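Local coordinates for nucleoprotein (Schmallenberg virus, PDB 4JNG) that coats the viral genomic RNA and shields it from nucleases, forming the helical nucleocapsid that is the template for transcription and replication, at residues Ala15-Pro20 with Val86-Ile91; Leu45-Ala50 with Arg95-Leu100; Val74-His77 with Ser83-Val86. All blocks are in the same frame, centred on the assembly; numbering follows the deposited sequence.

Contact 1: Ala15-Pro20 with Val86-Ile91; sequences AATFNP and VPDNAI. With nucleotides of chain A.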
loop_
_atom_site.group_PDB
_atom_site.type_symbol
_atom_site.label_atom_id
_atom_site.label_comp_id
_atom_site.label_asym_id
_atom_site.label_seq_id
_atom_site.Cartn_x
_atom_site.Cartn_y
_atom_site.Cartn_z
ATOM N N ALA B 15 -33.006 2.678 -9.954
ATOM C CA ALA B 15 -33.120 2.565 -11.414
ATOM C C ALA B 15 -32.085 3.403 -12.180
ATOM O O ALA B 15 -32.042 4.630 -12.061
ATOM C CB ALA B 15 -34.528 2.902 -11.891
ATOM N N ALA B 16 -31.259 2.725 -12.971
ATOM C CA ALA B 16 -30.328 3.390 -13.865
ATOM C C ALA B 16 -31.087 3.867 -15.096
ATOM O O ALA B 16 -31.941 3.156 -15.618
ATOM C CB ALA B 16 -29.209 2.443 -14.273
ATOM N N THR B 17 -30.791 5.083 -15.535
ATOM C CA THR B 17 -31.296 5.591 -16.810
ATOM C C THR B 17 -30.400 5.124 -17.971
ATOM O O THR B 17 -30.775 5.217 -19.146
ATOM C CB THR B 17 -31.385 7.131 -16.788
ATOM O OG1 THR B 17 -30.092 7.691 -16.537
ATOM C CG2 THR B 17 -32.349 7.593 -15.687
ATOM N N PHE B 18 -29.225 4.601 -17.640
ATOM C CA PHE B 18 -28.248 4.206 -18.650
ATOM C C PHE B 18 -28.660 2.916 -19.362
ATOM O O PHE B 18 -28.774 1.862 -18.743
ATOM C CB PHE B 18 -26.859 4.077 -18.016
ATOM C CG PHE B 18 -25.798 3.626 -18.969
ATOM C CD1 PHE B 18 -25.447 4.415 -20.058
ATOM C CD2 PHE B 18 -25.145 2.419 -18.784
ATOM C CE1 PHE B 18 -24.477 3.998 -20.949
ATOM C CE2 PHE B 18 -24.163 2.004 -19.671
ATOM C CZ PHE B 18 -23.832 2.793 -20.748
ATOM N N ASN B 19 -28.898 3.023 -20.672
ATOM C CA ASN B 19 -29.170 1.880 -21.522
ATOM C C ASN B 19 -28.021 1.769 -22.527
ATOM O O ASN B 19 -27.938 2.576 -23.457
ATOM C CB ASN B 19 -30.515 2.066 -22.232
ATOM C CG ASN B 19 -30.784 1.003 -23.291
ATOM O OD1 ASN B 19 -29.942 0.149 -23.583
ATOM N ND2 ASN B 19 -31.965 1.068 -23.891
ATOM N N PRO B 20 -27.138 0.767 -22.345
ATOM C CA PRO B 20 -25.929 0.606 -23.150
ATOM C C PRO B 20 -26.186 0.558 -24.662
ATOM O O PRO B 20 -25.340 1.008 -25.441
ATOM C CB PRO B 20 -25.355 -0.731 -22.680
ATOM C CG PRO B 20 -25.956 -0.998 -21.352
ATOM C CD PRO B 20 -27.270 -0.287 -21.319
ATOM N N VAL B 86 -21.879 10.483 -14.617
ATOM C CA VAL B 86 -21.512 10.356 -16.036
ATOM C C VAL B 86 -22.779 10.476 -16.890
ATOM O O VAL B 86 -23.745 9.768 -16.647
ATOM C CB VAL B 86 -20.857 8.980 -16.310
ATOM C CG1 VAL B 86 -20.283 8.910 -17.722
ATOM C CG2 VAL B 86 -19.769 8.689 -15.284
ATOM N N PRO B 87 -22.795 11.382 -17.891
ATOM C CA PRO B 87 -24.007 11.437 -18.716
ATOM C C PRO B 87 -24.269 10.102 -19.426
ATOM O O PRO B 87 -23.348 9.302 -19.602
ATOM C CB PRO B 87 -23.709 12.561 -19.711
ATOM C CG PRO B 87 -22.665 13.390 -19.048
ATOM C CD PRO B 87 -21.840 12.448 -18.232
ATOM N N ASP B 88 -25.516 9.854 -19.809
ATOM C CA ASP B 88 -25.892 8.567 -20.388
ATOM C C ASP B 88 -25.273 8.348 -21.773
ATOM O O ASP B 88 -25.039 7.210 -22.165
ATOM C CB ASP B 88 -27.418 8.417 -20.451
ATOM C CG ASP B 88 -28.044 8.119 -19.087
ATOM O OD1 ASP B 88 -27.321 7.724 -18.141
ATOM O OD2 ASP B 88 -29.278 8.265 -18.963
ATOM N N ASN B 89 -25.000 9.434 -22.492
ATOM C CA ASN B 89 -24.359 9.367 -23.805
ATOM C C ASN B 89 -22.884 9.717 -23.765
ATOM O O ASN B 89 -22.278 9.943 -24.809
ATOM C CB ASN B 89 -25.069 10.296 -24.777
ATOM C CG ASN B 89 -26.517 9.922 -24.977
ATOM O OD1 ASN B 89 -26.976 8.893 -24.480
ATOM N ND2 ASN B 89 -27.249 10.753 -25.718
ATOM N N ALA B 90 -22.302 9.749 -22.564
ATOM C CA ALA B 90 -20.874 9.994 -22.427
ATOM C C ALA B 90 -20.135 8.673 -22.376
ATOM O O ALA B 90 -20.710 7.636 -22.005
ATOM C CB ALA B 90 -20.582 10.811 -21.180
ATOM N N ILE B 91 -18.853 8.721 -22.733
ATOM C CA ILE B 91 -17.996 7.549 -22.690
ATOM C C ILE B 91 -16.916 7.736 -21.639
ATOM O O ILE B 91 -16.256 8.765 -21.558
ATOM C CB ILE B 91 -17.342 7.174 -24.059
ATOM C CG1 ILE B 91 -16.759 8.398 -24.778
ATOM C CG2 ILE B 91 -18.357 6.495 -24.960
ATOM C CD1 ILE B 91 -15.989 8.055 -26.042
ATOM P P U A 22 -31.149 -0.759 -12.515
ATOM O OP1 U A 22 -32.360 -0.033 -12.963
ATOM O OP2 U A 22 -31.270 -1.892 -11.562
ATOM O "O5'" U A 22 -30.376 -1.253 -13.817
ATOM C "C5'" U A 22 -29.350 -2.252 -13.729
ATOM C "C4'" U A 22 -28.507 -2.234 -14.981
ATOM O "O4'" U A 22 -29.356 -2.387 -16.141
ATOM C "C3'" U A 22 -27.689 -0.965 -15.209
ATOM O "O3'" U A 22 -26.328 -1.345 -15.263
ATOM C "C2'" U A 22 -28.214 -0.392 -16.527
ATOM O "O2'" U A 22 -27.222 0.178 -17.361
ATOM C "C1'" U A 22 -28.828 -1.621 -17.192
ATOM N N1 U A 22 -29.919 -1.298 -18.120
ATOM C C2 U A 22 -29.840 -1.786 -19.412
ATOM O O2 U A 22 -28.918 -2.480 -19.805
ATOM N N3 U A 22 -30.891 -1.441 -20.222
ATOM C C4 U A 22 -31.984 -0.671 -19.889
ATOM O O4 U A 22 -32.848 -0.446 -20.738
ATOM C C5 U A 22 -31.994 -0.204 -18.536
ATOM C C6 U A 22 -30.985 -0.525 -17.718
ATOM P P U A 21 -28.611 -0.738 -6.356
ATOM O OP1 U A 21 -29.251 -2.077 -6.309
ATOM O OP2 U A 21 -27.143 -0.612 -6.185
ATOM O "O5'" U A 21 -28.998 -0.048 -7.736
ATOM C "C5'" U A 21 -30.356 -0.027 -8.199
ATOM C "C4'" U A 21 -30.423 0.670 -9.534
ATOM O "O4'" U A 21 -29.981 2.050 -9.379
ATOM C "C3'" U A 21 -29.545 0.080 -10.633
ATOM O "O3'" U A 21 -30.147 0.305 -11.899
ATOM C "C2'" U A 21 -28.303 0.951 -10.563
ATOM O "O2'" U A 21 -27.538 0.986 -11.746
ATOM C "C1'" U A 21 -28.935 2.311 -10.293
ATOM N N1 U A 21 -28.007 3.282 -9.699
ATOM C C2 U A 21 -27.677 4.400 -10.445
ATOM O O2 U A 21 -28.143 4.621 -11.550
ATOM N N3 U A 21 -26.795 5.257 -9.839
ATOM C C4 U A 21 -26.209 5.112 -8.600
ATOM O O4 U A 21 -25.424 5.972 -8.197
ATOM C C5 U A 21 -26.589 3.924 -7.897
ATOM C C6 U A 21 -27.448 3.067 -8.459
#
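Thr17 and Asp88 tie together two irregular loops, one leading into helix 20-31 and the other running from strand 69-74 toward helix 93-110. The hydroxyl OG1 of Thr17 donates to OD2 of Asp88 across a short 2.6 Å and is received on the syn lone pair of OD2. With chi1 at 59°, OG1 is tucked over the Thr17 backbone; the two side chains meet at about a right angle. This is the loose, outer part of the contact: Thr17 is exposed and its partner only partly covered, so this hydrogen bond lies on the outer side.

Packing tightens one residue further on, at the buried Phe18. With CG anti to the backbone N (chi1 178°), the ring turns its edge to O of Asp88, which lies in plane, 3.5 Å from CE1 of Phe18. Over one face lies the backbone nitrogen of Pro20, while Met150, Tyr99 and a cation-pi contact from Arg95 add to the enclosure. Asp88 itself is held in a type I turn, Pro87 to Ala90, closed by Ala90 N bonding to O of Pro87 at 3.2 Å.

The anchored loop presents its backbone to the RNA. The single N-H of Ala16 is shared between OP1 of U22, 3.0 Å from N, and, at a poorer angle, O3' of U21, both of chain A; O of Phe18 accepts from O2' of U22 of chain A at 2.7 Å. Because these bonds use main-chain atoms on one side and sugar or phosphate oxygens on the other, they are indifferent to base identity, as suits a protein that must coat a whole genome, and the 2'-hydroxyl bond is consistent with a preference for RNA.

Contact 2: Leu45-Ala50 with Arg95-Leu100; sequences LNQKKA and RMSGYL. With nucleotides of chain A.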
loop_
_atom_site.group_PDB
_atom_site.type_symbol
_atom_site.label_atom_id
_atom_site.label_comp_id
_atom_site.label_asym_id
_atom_site.label_seq_id
_atom_site.Cartn_x
_atom_site.Cartn_y
_atom_site.Cartn_z
ATOM N N LEU B 45 -4.504 -2.047 -27.033
ATOM C CA LEU B 45 -3.152 -2.235 -26.499
ATOM C C LEU B 45 -2.728 -1.122 -25.528
ATOM O O LEU B 45 -1.843 -1.335 -24.699
ATOM C CB LEU B 45 -2.136 -2.389 -27.627
ATOM C CG LEU B 45 -2.331 -3.683 -28.425
ATOM C CD1 LEU B 45 -1.664 -3.579 -29.785
ATOM C CD2 LEU B 45 -1.816 -4.886 -27.652
ATOM N N ASN B 46 -3.361 0.049 -25.620
ATOM C CA ASN B 46 -3.000 1.198 -24.791
ATOM C C ASN B 46 -4.044 1.540 -23.733
ATOM O O ASN B 46 -4.046 2.641 -23.179
ATOM C CB ASN B 46 -2.741 2.409 -25.680
ATOM C CG ASN B 46 -1.490 2.254 -26.509
ATOM O OD1 ASN B 46 -1.533 1.743 -27.624
ATOM N ND2 ASN B 46 -0.365 2.698 -25.969
ATOM N N GLN B 47 -4.916 0.582 -23.437
ATOM C CA GLN B 47 -6.064 0.840 -22.599
ATOM C C GLN B 47 -5.660 0.904 -21.124
ATOM O O GLN B 47 -6.153 1.750 -20.386
ATOM C CB GLN B 47 -7.143 -0.221 -22.812
ATOM C CG GLN B 47 -8.363 0.010 -21.932
ATOM C CD GLN B 47 -9.435 -1.043 -22.092
ATOM O OE1 GLN B 47 -9.200 -2.114 -22.641
ATOM N NE2 GLN B 47 -10.625 -0.747 -21.578
ATOM N N LYS B 48 -4.776 0.004 -20.708
ATOM C CA LYS B 48 -4.193 0.050 -19.372
ATOM C C LYS B 48 -3.394 1.334 -19.162
ATOM O O LYS B 48 -3.486 1.968 -18.101
ATOM C CB LYS B 48 -3.316 -1.183 -19.137
ATOM C CG LYS B 48 -2.535 -1.182 -17.828
ATOM C CD LYS B 48 -2.497 -2.568 -17.199
ATOM C CE LYS B 48 -1.252 -2.775 -16.352
ATOM N NZ LYS B 48 -1.301 -4.075 -15.626
ATOM N N LYS B 49 -2.616 1.715 -20.171
ATOM C CA LYS B 49 -1.818 2.936 -20.122
ATOM C C LYS B 49 -2.671 4.203 -20.013
ATOM O O LYS B 49 -2.325 5.130 -19.282
ATOM C CB LYS B 49 -0.923 3.029 -21.367
ATOM C CG LYS B 49 0.068 4.177 -21.340
ATOM C CD LYS B 49 1.110 4.037 -22.433
ATOM C CE LYS B 49 1.691 5.388 -22.819
ATOM N NZ LYS B 49 2.734 5.254 -23.874
ATOM N N ALA B 50 -3.773 4.254 -20.758
ATOM C CA ALA B 50 -4.637 5.436 -20.775
ATOM C C ALA B 50 -5.318 5.611 -19.414
ATOM O O ALA B 50 -5.582 6.720 -18.959
ATOM C CB ALA B 50 -5.679 5.306 -21.872
ATOM N N ARG B 95 -16.632 2.285 -20.868
ATOM C CA ARG B 95 -17.745 2.242 -21.809
ATOM C C ARG B 95 -17.231 2.146 -23.251
ATOM O O ARG B 95 -17.727 1.355 -24.046
ATOM C CB ARG B 95 -18.643 3.465 -21.639
ATOM C CG ARG B 95 -19.477 3.450 -20.350
ATOM C CD ARG B 95 -20.444 4.624 -20.335
ATOM N NE ARG B 95 -21.205 4.708 -19.099
ATOM C CZ ARG B 95 -22.093 5.655 -18.801
ATOM N NH1 ARG B 95 -22.358 6.646 -19.648
ATOM N NH2 ARG B 95 -22.728 5.601 -17.632
ATOM N N MET B 96 -16.215 2.953 -23.539
ATOM C CA MET B 96 -15.595 3.053 -24.859
ATOM C C MET B 96 -15.083 1.689 -25.318
ATOM O O MET B 96 -15.313 1.272 -26.452
ATOM C CB MET B 96 -14.445 4.050 -24.750
ATOM C CG MET B 96 -13.739 4.368 -26.039
ATOM S SD MET B 96 -12.508 5.635 -25.735
ATOM C CE MET B 96 -11.749 5.573 -27.357
ATOM N N SER B 97 -14.415 0.988 -24.404
ATOM C CA SER B 97 -13.931 -0.364 -24.635
ATOM C C SER B 97 -15.043 -1.336 -25.024
ATOM O O SER B 97 -14.874 -2.145 -25.933
ATOM C CB SER B 97 -13.218 -0.870 -23.387
ATOM O OG SER B 97 -12.776 -2.199 -23.551
ATOM N N GLY B 98 -16.172 -1.268 -24.321
ATOM C CA GLY B 98 -17.326 -2.105 -24.641
ATOM C C GLY B 98 -17.946 -1.738 -25.985
ATOM O O GLY B 98 -18.262 -2.613 -26.801
ATOM N N TYR B 99 -18.114 -0.444 -26.227
ATOM C CA TYR B 99 -18.666 -0.004 -27.505
ATOM C C TYR B 99 -17.786 -0.471 -28.672
ATOM O O TYR B 99 -18.303 -1.046 -29.616
ATOM C CB TYR B 99 -18.859 1.513 -27.555
ATOM C CG TYR B 99 -19.860 2.075 -26.565
ATOM C CD1 TYR B 99 -20.830 1.267 -25.949
ATOM C CD2 TYR B 99 -19.853 3.429 -26.255
ATOM C CE1 TYR B 99 -21.742 1.804 -25.053
ATOM C CE2 TYR B 99 -20.765 3.969 -25.360
ATOM C CZ TYR B 99 -21.706 3.155 -24.767
ATOM O OH TYR B 99 -22.604 3.712 -23.890
ATOM N N LEU B 100 -16.471 -0.274 -28.564
ATOM C CA LEU B 100 -15.527 -0.642 -29.640
ATOM C C LEU B 100 -15.505 -2.143 -29.898
ATOM O O LEU B 100 -15.474 -2.574 -31.049
ATOM C CB LEU B 100 -14.107 -0.134 -29.361
ATOM C CG LEU B 100 -13.817 1.356 -29.559
ATOM C CD1 LEU B 100 -12.436 1.687 -29.009
ATOM C CD2 LEU B 100 -13.905 1.792 -31.023
ATOM P P U A 30 0.699 -8.386 -21.509
ATOM O OP1 U A 30 1.237 -9.004 -20.272
ATOM O OP2 U A 30 1.402 -7.232 -22.128
ATOM O "O5'" U A 30 0.551 -9.540 -22.598
ATOM C "C5'" U A 30 -0.619 -9.579 -23.423
ATOM C "C4'" U A 30 -0.459 -10.501 -24.609
ATOM O "O4'" U A 30 -1.142 -9.897 -25.745
ATOM C "C3'" U A 30 0.960 -10.792 -25.094
ATOM O "O3'" U A 30 1.496 -11.966 -24.482
ATOM C "C2'" U A 30 0.743 -11.030 -26.584
ATOM O "O2'" U A 30 0.273 -12.328 -26.880
ATOM C "C1'" U A 30 -0.334 -9.997 -26.902
ATOM N N1 U A 30 0.204 -8.665 -27.220
ATOM C C2 U A 30 0.529 -8.406 -28.537
ATOM O O2 U A 30 0.375 -9.222 -29.430
ATOM N N3 U A 30 1.025 -7.150 -28.773
ATOM C C4 U A 30 1.239 -6.149 -27.850
ATOM O O4 U A 30 1.699 -5.069 -28.223
ATOM C C5 U A 30 0.889 -6.497 -26.506
ATOM C C6 U A 30 0.396 -7.712 -26.243
ATOM P P U A 24 -20.949 2.638 -15.653
ATOM O OP1 U A 24 -20.442 2.864 -17.052
ATOM O OP2 U A 24 -21.066 1.254 -15.139
ATOM O "O5'" U A 24 -20.018 3.438 -14.644
ATOM C "C5'" U A 24 -19.854 4.859 -14.723
ATOM C "C4'" U A 24 -19.096 5.354 -13.517
ATOM O "O4'" U A 24 -19.955 5.307 -12.341
ATOM C "C3'" U A 24 -17.879 4.535 -13.117
ATOM O "O3'" U A 24 -16.736 4.871 -13.885
ATOM C "C2'" U A 24 -17.727 4.911 -11.648
ATOM O "O2'" U A 24 -17.152 6.181 -11.407
ATOM C "C1'" U A 24 -19.187 4.949 -11.204
ATOM N N1 U A 24 -19.687 3.669 -10.681
ATOM C C2 U A 24 -19.360 3.343 -9.378
ATOM O O2 U A 24 -18.672 4.059 -8.671
ATOM N N3 U A 24 -19.860 2.142 -8.939
ATOM C C4 U A 24 -20.640 1.255 -9.650
ATOM O O4 U A 24 -21.014 0.212 -9.113
ATOM C C5 U A 24 -20.932 1.661 -10.991
ATOM C C6 U A 24 -20.455 2.824 -11.450
ATOM P P U A 29 -2.203 -8.907 -15.965
ATOM O OP1 U A 29 -0.972 -9.725 -16.110
ATOM O OP2 U A 29 -2.157 -7.643 -15.185
ATOM O "O5'" U A 29 -2.786 -8.560 -17.405
ATOM C "C5'" U A 29 -2.729 -9.511 -18.484
ATOM C "C4'" U A 29 -2.595 -8.780 -19.797
ATOM O "O4'" U A 29 -3.749 -7.909 -19.975
ATOM C "C3'" U A 29 -1.364 -7.884 -19.923
ATOM O "O3'" U A 29 -0.829 -7.943 -21.244
ATOM C "C2'" U A 29 -1.927 -6.502 -19.608
ATOM O "O2'" U A 29 -1.183 -5.408 -20.101
ATOM C "C1'" U A 29 -3.306 -6.599 -20.256
ATOM N N1 U A 29 -4.298 -5.640 -19.745
ATOM C C2 U A 29 -5.161 -5.056 -20.654
ATOM O O2 U A 29 -5.148 -5.318 -21.844
ATOM N N3 U A 29 -6.046 -4.155 -20.114
ATOM C C4 U A 29 -6.154 -3.783 -18.791
ATOM O O4 U A 29 -7.004 -2.954 -18.462
ATOM C C5 U A 29 -5.223 -4.424 -17.914
ATOM C C6 U A 29 -4.349 -5.310 -18.407
#
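A single buried touch between two side chains, Gln47 on the first turn of helix 47-56 and Ser97 on helix 93-110, joins these helices. The centre of the contact lies about 8 Å from that of the chain, and only 72 Å² is buried between the segments. The chain of Gln47 runs out fully extended, with CG anti to the backbone N (chi1 179°), and brings NE2 to 3.2 Å from CB of Ser97. NE2 is also 3.3 Å from OG of Ser97, but the angle is too poor for a hydrogen bond; that hydroxyl bonds instead to the carbonyl oxygen of Pro146, whose side chain Gln47 also touches. Phe43 and Phe44 of helix 37-45 pack against Ser97.

Each helix carries RNA-facing groups away from this junction. Arg95, extended from CG to NE, donates from NE to OP1 of U24 of chain A at 2.9 Å along a nearly straight 168°, with the phosphate at the edge of the guanidinium. On the other helix, Lys48 bends at chi2 and lays CD against C5 of the U29 base of chain A, 3.4 Å away. Lys49 faces protein instead, its NZ bonding to O of Gln80 of the second subunit.

The interhelix touch itself is van der Waals in character; the polar groups beside it are engaged elsewhere, Arg95 by a phosphate and by its own chain.

Contact 3: Val74-His77 with Ser83-Val86; sequences VNNH and SNPV. With nucleotides of chain A.
Asn76 spends both N-H groups of its amide at once. One goes to the backbone oxygen of Asn84, with ND2 and O 2.9 Å apart at an N-H...O angle of 158°, close to the plane of the Asn76 amide though tilted from that of the carbonyl. The other reaches O2' of U24 of chain A, also 2.9 Å from ND2. The oxygen of the same amide, OD1, accepts from a water at 2.9 Å, and this water in turn accepts from ND2 of Asn84 at 3.1 Å, bridging two amides whose planes are turned 79° apart. Beside the amide of Asn76, Val86 brings its CG2 to 3.6 Å from ND2 of Asn76 and 4.2 Å from CG1 of Val74, giving the polar group an apolar flank.

The two segments are the arms of a loop that leaves the two-stranded antiparallel hairpin 61-74 at the end of strand 69-74 and returns toward helix 93-110. Where it departs, Asn75 forms an Asx turn: its OD1 accepts from the backbone N of His77 at 3.0 Å, consistent with holding His77 in place. A chi1 of -71° sets the imidazole beside its own backbone N, from where ND1 of His77 donates to OP1 of U26 of chain A at 2.8 Å, the oxygen lying at the ring edge, while C5' of U25 of chain A rests over one face. Farther out, ND2 of Asn75 is bonded to the carbonyl of Leu54 on helix 47-56, and Leu54 and Lys51 of that helix pack against the side chain of His77. Ser83, at the far arm, packs on Lys49 of the third subunit.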
loop_
_atom_site.group_PDB
_atom_site.type_symbol
_atom_site.label_atom_id
_atom_site.label_comp_id
_atom_site.label_asym_id
_atom_site.label_seq_id
_atom_site.Cartn_x
_atom_site.Cartn_y
_atom_site.Cartn_z
ATOM N N VAL B 74 -14.895 10.899 -20.228
ATOM C CA VAL B 74 -15.153 11.268 -18.832
ATOM C C VAL B 74 -14.171 10.519 -17.927
ATOM O O VAL B 74 -14.068 9.296 -17.984
ATOM C CB VAL B 74 -16.612 10.980 -18.427
ATOM C CG1 VAL B 74 -16.830 11.167 -16.930
ATOM C CG2 VAL B 74 -17.540 11.905 -19.195
ATOM N N ASN B 75 -13.441 11.280 -17.118
ATOM C CA ASN B 75 -12.392 10.748 -16.267
ATOM C C ASN B 75 -12.898 10.603 -14.829
ATOM O O ASN B 75 -12.909 11.579 -14.077
ATOM C CB ASN B 75 -11.170 11.670 -16.315
ATOM C CG ASN B 75 -10.054 11.230 -15.377
ATOM O OD1 ASN B 75 -10.112 10.153 -14.761
ATOM N ND2 ASN B 75 -9.023 12.070 -15.263
ATOM N N ASN B 76 -13.331 9.390 -14.483
ATOM C CA ASN B 76 -13.725 9.025 -13.112
ATOM C C ASN B 76 -12.673 8.131 -12.444
ATOM O O ASN B 76 -12.932 7.518 -11.408
ATOM C CB ASN B 76 -15.098 8.331 -13.112
ATOM C CG ASN B 76 -16.255 9.313 -13.008
ATOM O OD1 ASN B 76 -16.104 10.500 -13.274
ATOM N ND2 ASN B 76 -17.419 8.820 -12.606
ATOM N N HIS B 77 -11.478 8.087 -13.024
ATOM C CA HIS B 77 -10.384 7.278 -12.487
ATOM C C HIS B 77 -9.584 8.007 -11.410
ATOM O O HIS B 77 -9.168 7.399 -10.423
ATOM C CB HIS B 77 -9.446 6.859 -13.605
ATOM C CG HIS B 77 -10.029 5.834 -14.517
ATOM N ND1 HIS B 77 -10.079 4.498 -14.194
ATOM C CD2 HIS B 77 -10.583 5.947 -15.747
ATOM C CE1 HIS B 77 -10.639 3.828 -15.185
ATOM N NE2 HIS B 77 -10.955 4.685 -16.139
ATOM N N SER B 83 -16.793 9.368 -7.835
ATOM C CA SER B 83 -18.251 9.456 -7.713
ATOM C C SER B 83 -18.926 10.567 -8.546
ATOM O O SER B 83 -20.120 10.808 -8.388
ATOM C CB SER B 83 -18.672 9.522 -6.236
ATOM O OG SER B 83 -18.161 10.671 -5.585
ATOM N N ASN B 84 -18.193 11.218 -9.447
ATOM C CA ASN B 84 -18.820 12.151 -10.407
ATOM C C ASN B 84 -19.874 11.446 -11.262
ATOM O O ASN B 84 -19.671 10.299 -11.657
ATOM C CB ASN B 84 -17.777 12.782 -11.331
ATOM C CG ASN B 84 -16.880 13.782 -10.630
ATOM O OD1 ASN B 84 -16.965 13.987 -9.416
ATOM N ND2 ASN B 84 -15.996 14.414 -11.403
ATOM N N PRO B 85 -21.013 12.115 -11.535
ATOM C CA PRO B 85 -22.028 11.544 -12.429
ATOM C C PRO B 85 -21.567 11.545 -13.878
ATOM O O PRO B 85 -20.945 12.508 -14.302
ATOM C CB PRO B 85 -23.212 12.502 -12.281
ATOM C CG PRO B 85 -22.596 13.793 -11.885
ATOM C CD PRO B 85 -21.437 13.420 -11.000
ATOM N N VAL B 86 -21.879 10.483 -14.617
ATOM C CA VAL B 86 -21.512 10.356 -16.036
ATOM C C VAL B 86 -22.779 10.476 -16.890
ATOM O O VAL B 86 -23.745 9.768 -16.647
ATOM C CB VAL B 86 -20.857 8.980 -16.310
ATOM C CG1 VAL B 86 -20.283 8.910 -17.722
ATOM C CG2 VAL B 86 -19.769 8.689 -15.284
ATOM P P U A 24 -20.949 2.638 -15.653
ATOM O OP1 U A 24 -20.442 2.864 -17.052
ATOM O OP2 U A 24 -21.066 1.254 -15.139
ATOM O "O5'" U A 24 -20.018 3.438 -14.644
ATOM C "C5'" U A 24 -19.854 4.859 -14.723
ATOM C "C4'" U A 24 -19.096 5.354 -13.517
ATOM O "O4'" U A 24 -19.955 5.307 -12.341
ATOM C "C3'" U A 24 -17.879 4.535 -13.117
ATOM O "O3'" U A 24 -16.736 4.871 -13.885
ATOM C "C2'" U A 24 -17.727 4.911 -11.648
ATOM O "O2'" U A 24 -17.152 6.181 -11.407
ATOM C "C1'" U A 24 -19.187 4.949 -11.204
ATOM N N1 U A 24 -19.687 3.669 -10.681
ATOM C C2 U A 24 -19.360 3.343 -9.378
ATOM O O2 U A 24 -18.672 4.059 -8.671
ATOM N N3 U A 24 -19.860 2.142 -8.939
ATOM C C4 U A 24 -20.640 1.255 -9.650
ATOM O O4 U A 24 -21.014 0.212 -9.113
ATOM C C5 U A 24 -20.932 1.661 -10.991
ATOM C C6 U A 24 -20.455 2.824 -11.450
ATOM P P U A 26 -10.434 2.178 -11.805
ATOM O OP1 U A 26 -9.134 2.826 -12.100
ATOM O OP2 U A 26 -11.127 1.402 -12.861
ATOM O "O5'" U A 26 -10.273 1.213 -10.541
ATOM C "C5'" U A 26 -9.287 1.452 -9.514
ATOM C "C4'" U A 26 -9.359 0.380 -8.444
ATOM O "O4'" U A 26 -10.718 0.288 -7.940
ATOM C "C3'" U A 26 -9.020 -1.040 -8.881
ATOM O "O3'" U A 26 -7.626 -1.328 -8.795
ATOM C "C2'" U A 26 -9.759 -1.894 -7.853
ATOM O "O2'" U A 26 -9.013 -2.168 -6.684
ATOM C "C1'" U A 26 -10.992 -1.042 -7.543
ATOM N N1 U A 26 -12.204 -1.502 -8.238
ATOM C C2 U A 26 -13.010 -2.414 -7.585
ATOM O O2 U A 26 -12.769 -2.829 -6.464
ATOM N N3 U A 26 -14.118 -2.813 -8.289
ATOM C C4 U A 26 -14.490 -2.415 -9.557
ATOM O O4 U A 26 -15.520 -2.870 -10.058
ATOM C C5 U A 26 -13.597 -1.482 -10.173
ATOM C C6 U A 26 -12.508 -1.073 -9.512
ATOM P P U A 25 -15.704 3.734 -14.357
ATOM O OP1 U A 25 -14.812 4.338 -15.373
ATOM O OP2 U A 25 -16.454 2.496 -14.671
ATOM O "O5'" U A 25 -14.819 3.512 -13.055
ATOM C "C5'" U A 25 -14.065 4.593 -12.494
ATOM C "C4'" U A 25 -13.647 4.233 -11.094
ATOM O "O4'" U A 25 -14.825 3.941 -10.297
ATOM C "C3'" U A 25 -12.796 2.980 -10.981
ATOM O "O3'" U A 25 -11.439 3.306 -11.275
ATOM C "C2'" U A 25 -13.045 2.554 -9.536
ATOM O "O2'" U A 25 -12.217 3.251 -8.634
ATOM C "C1'" U A 25 -14.504 2.964 -9.324
ATOM N N1 U A 25 -15.499 1.878 -9.391
ATOM C C2 U A 25 -15.793 1.216 -8.211
ATOM O O2 U A 25 -15.248 1.477 -7.153
ATOM N N3 U A 25 -16.743 0.231 -8.322
ATOM C C4 U A 25 -17.421 -0.152 -9.459
ATOM O O4 U A 25 -18.254 -1.058 -9.394
ATOM C C5 U A 25 -17.069 0.584 -10.637
ATOM C C6 U A 25 -16.147 1.554 -10.563
HETATM O O HOH W 1 -15.483 13.157 -14.195
#

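How the contacts relate
The three contacts follow one RNA strand: contact 1 meets U21 and U22, contact 3 meets U24 to U26, and contact 2 reaches U24 through Arg95, U29 through Lys48 and U30 through Leu45. Contacts 1 and 3 share Val86, their centres about 12 Å apart, and are also joined by O of Ile91 and N of Val74 at 2.9 Å. Between the centres of contacts 1 and 2, about 17 Å apart, Arg95 is the connection: its NH1 probably bonds to O of Pro87 at 2.8 Å and to O of Ala90 at 3.0 Å. The same NH1 packs on CG1 of Val86, connecting contacts 2 and 3. One guanidinium thus binds a phosphate and the 86-91 loop at the same time.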